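Local coordinates for protein N(G),N(G)-dimethylarginine dimethylaminohydrolase (Pseudomonas aeruginosa, PDB 1H70) that hydrolyses N(G),N(G)-dimethyl- and N(G)-monomethyl-L-arginine, inhibitors of nitric oxide synthase, to L-citrulline and dimethylamine or methylamine, at residues E66-C71 with R87-I92. The protein carries 1 engineered substitution. Residues are numbered along the deposited sequence; the frame is centred on the assembly and turned at random.
Sequences EDPVLC and RGETEI. With CIR (citrulline), chain B.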
loop_
_atom_site.group_PDB
_atom_site.type_symbol
_atom_site.label_atom_id
_atom_site.label_comp_id
_atom_site.label_asym_id
_atom_site.label_seq_id
_atom_site.Cartn_x
_atom_site.Cartn_y
_atom_site.Cartn_z
ATOM N N GLU A 66 -5.558 0.938 0.072
ATOM C CA GLU A 66 -4.401 1.500 0.758
ATOM C C GLU A 66 -4.385 3.028 0.695
ATOM O O GLU A 66 -3.994 3.641 1.658
ATOM C CB GLU A 66 -3.102 0.971 0.131
ATOM C CG GLU A 66 -1.842 1.698 0.577
ATOM C CD GLU A 66 -0.610 0.822 0.511
ATOM O OE1 GLU A 66 0.000 0.741 -0.578
ATOM O OE2 GLU A 66 -0.240 0.226 1.530
ATOM N N ASP A 67 -4.804 3.645 -0.406
ATOM C CA ASP A 67 -4.661 5.111 -0.522
ATOM C C ASP A 67 -5.544 6.014 0.343
ATOM O O ASP A 67 -5.064 7.003 0.898
ATOM C CB ASP A 67 -4.656 5.497 -2.000
ATOM C CG ASP A 67 -3.529 4.817 -2.721
ATOM O OD1 ASP A 67 -2.372 4.892 -2.207
ATOM O OD2 ASP A 67 -3.732 4.197 -3.766
ATOM N N PRO A 68 -6.834 5.719 0.481
ATOM C CA PRO A 68 -7.724 6.584 1.266
ATOM C C PRO A 68 -7.535 6.632 2.785
ATOM O O PRO A 68 -8.167 7.481 3.415
ATOM C CB PRO A 68 -9.131 6.074 0.918
ATOM C CG PRO A 68 -8.954 4.748 0.252
ATOM C CD PRO A 68 -7.550 4.630 -0.207
ATOM N N VAL A 69 -6.713 5.788 3.407
ATOM C CA VAL A 69 -6.570 5.797 4.847
ATOM C C VAL A 69 -5.215 5.268 5.273
ATOM O O VAL A 69 -4.609 4.453 4.582
ATOM C CB VAL A 69 -7.547 4.820 5.581
ATOM C CG1 VAL A 69 -7.675 5.227 7.060
ATOM C CG2 VAL A 69 -8.921 4.699 4.939
ATOM N N LEU A 70 -4.754 5.749 6.421
ATOM C CA LEU A 70 -3.568 5.207 7.064
ATOM C C LEU A 70 -4.012 4.678 8.424
ATOM O O LEU A 70 -4.431 5.453 9.284
ATOM C CB LEU A 70 -2.484 6.262 7.271
ATOM C CG LEU A 70 -1.235 5.717 7.963
ATOM C CD1 LEU A 70 -0.450 4.818 7.000
ATOM C CD2 LEU A 70 -0.355 6.888 8.509
ATOM N N CYS A 71 -3.911 3.369 8.626
ATOM C CA CYS A 71 -4.279 2.778 9.910
ATOM C C CYS A 71 -3.021 2.491 10.722
ATOM O O CYS A 71 -2.150 1.779 10.246
ATOM C CB CYS A 71 -5.006 1.461 9.673
ATOM S SG CYS A 71 -6.511 1.738 8.734
ATOM N N ARG A 87 -10.619 11.111 -4.897
ATOM C CA ARG A 87 -10.825 11.821 -3.635
ATOM C C ARG A 87 -12.038 11.333 -2.850
ATOM O O ARG A 87 -11.957 11.160 -1.643
ATOM C CB ARG A 87 -10.892 13.346 -3.807
ATOM C CG ARG A 87 -10.707 14.087 -2.482
ATOM C CD ARG A 87 -10.324 15.518 -2.675
ATOM N NE ARG A 87 -8.998 15.656 -3.254
ATOM C CZ ARG A 87 -8.628 16.662 -4.040
ATOM N NH1 ARG A 87 -9.486 17.643 -4.341
ATOM N NH2 ARG A 87 -7.404 16.695 -4.540
ATOM N N GLY A 88 -13.135 11.051 -3.537
ATOM C CA GLY A 88 -14.365 10.588 -2.929
ATOM C C GLY A 88 -14.311 9.191 -2.314
ATOM O O GLY A 88 -15.255 8.772 -1.641
ATOM N N GLU A 89 -13.228 8.444 -2.541
ATOM C CA GLU A 89 -13.077 7.130 -1.950
ATOM C C GLU A 89 -12.976 7.173 -0.430
ATOM O O GLU A 89 -13.235 6.157 0.244
ATOM C CB GLU A 89 -11.833 6.400 -2.488
ATOM C CG GLU A 89 -12.002 6.086 -3.964
ATOM C CD GLU A 89 -10.843 5.319 -4.554
ATOM O OE1 GLU A 89 -10.117 4.647 -3.772
ATOM O OE2 GLU A 89 -10.659 5.409 -5.806
ATOM N N THR A 90 -12.595 8.327 0.125
ATOM C CA THR A 90 -12.524 8.426 1.582
ATOM C C THR A 90 -13.900 8.271 2.213
ATOM O O THR A 90 -14.040 7.731 3.300
ATOM C CB THR A 90 -11.911 9.771 2.030
ATOM O OG1 THR A 90 -12.624 10.857 1.426
ATOM C CG2 THR A 90 -10.459 9.858 1.554
ATOM N N GLU A 91 -14.927 8.766 1.515
ATOM C CA GLU A 91 -16.292 8.731 2.030
ATOM C C GLU A 91 -16.880 7.334 2.152
ATOM O O GLU A 91 -17.627 7.066 3.098
ATOM C CB GLU A 91 -17.216 9.586 1.147
ATOM C CG GLU A 91 -16.780 11.036 1.030
ATOM C CD GLU A 91 -16.992 11.833 2.301
ATOM O OE1 GLU A 91 -16.085 12.597 2.690
ATOM O OE2 GLU A 91 -18.063 11.707 2.925
ATOM N N ILE A 92 -16.552 6.458 1.215
ATOM C CA ILE A 92 -17.093 5.108 1.219
ATOM C C ILE A 92 -16.325 4.162 2.126
ATOM O O ILE A 92 -16.758 3.029 2.365
ATOM C CB ILE A 92 -17.208 4.552 -0.228
ATOM C CG1 ILE A 92 -15.865 4.588 -0.951
ATOM C CG2 ILE A 92 -18.228 5.350 -1.010
ATOM C CD1 ILE A 92 -15.900 3.802 -2.244
HETATM C C CIR B . -4.083 5.038 -9.327
HETATM O O CIR B . -4.357 5.764 -8.323
HETATM O OXT CIR B . -3.496 5.563 -10.361
HETATM C CA CIR B . -4.374 3.562 -9.292
HETATM N N CIR B . -4.640 3.072 -10.658
HETATM C C3 CIR B . -3.178 2.807 -8.661
HETATM C C4 CIR B . -3.074 3.165 -7.167
HETATM C C5 CIR B . -1.877 2.451 -6.563
HETATM N N6 CIR B . -1.782 2.712 -5.120
HETATM C C7 CIR B . -0.947 2.104 -4.293
HETATM O O7 CIR B . -0.150 1.227 -4.662
HETATM N N8 CIR B . -0.982 2.445 -2.990
#
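Pro68 and Thr90 form the nearest CA pair across the segments, 5.2 Å apart, and the pyrrolidine ring carries the contact. Thr90 brings its methyl: CG2 lies 4.1 Å from Pro68 CB and 3.8 Å from Pro68 O. The methyl's place follows from chi1 of 54°, which sets CG2 anti to the carbonyl carbon and turns OG1 back towards Arg87 O. Farther round the ring, Pro68 CG sits 4.2 Å from Glu89 OE1, the two side chains crossing at a slant. No hydrogen bond joins the segments; the contact is van der Waals between buried residues.

Asp67 and Glu66, just before Pro68, bind citrulline directly. Asp67 receives two bonds from the ureido group, one per carboxylate oxygen: N6 to OD2 at 2.8 Å and N8 to OD1 at 2.9 Å, with N-H...O angles of 162° and 161°. Glu66 OE1, at the end of a chain extended beyond CG, accepts a further hydrogen bond from N8 (3.1 Å). Glu89 reaches the site through Arg86, which bonds to citrulline and forms salt bridges with both Asp67 OD2 and Glu89 OE1, bridging oxygens 6.4 Å apart and probably easing their repulsion.

Pro68, immediately before strand 69-71, thus packs the pocket-bearing segment against Glu89 and Thr90 of helix 89-100. That strand pairs antiparallel with strand 76-78, whose Ile78 touches Thr90 and Val69, while Val69 also meets Ile93 and Val97 of the helix.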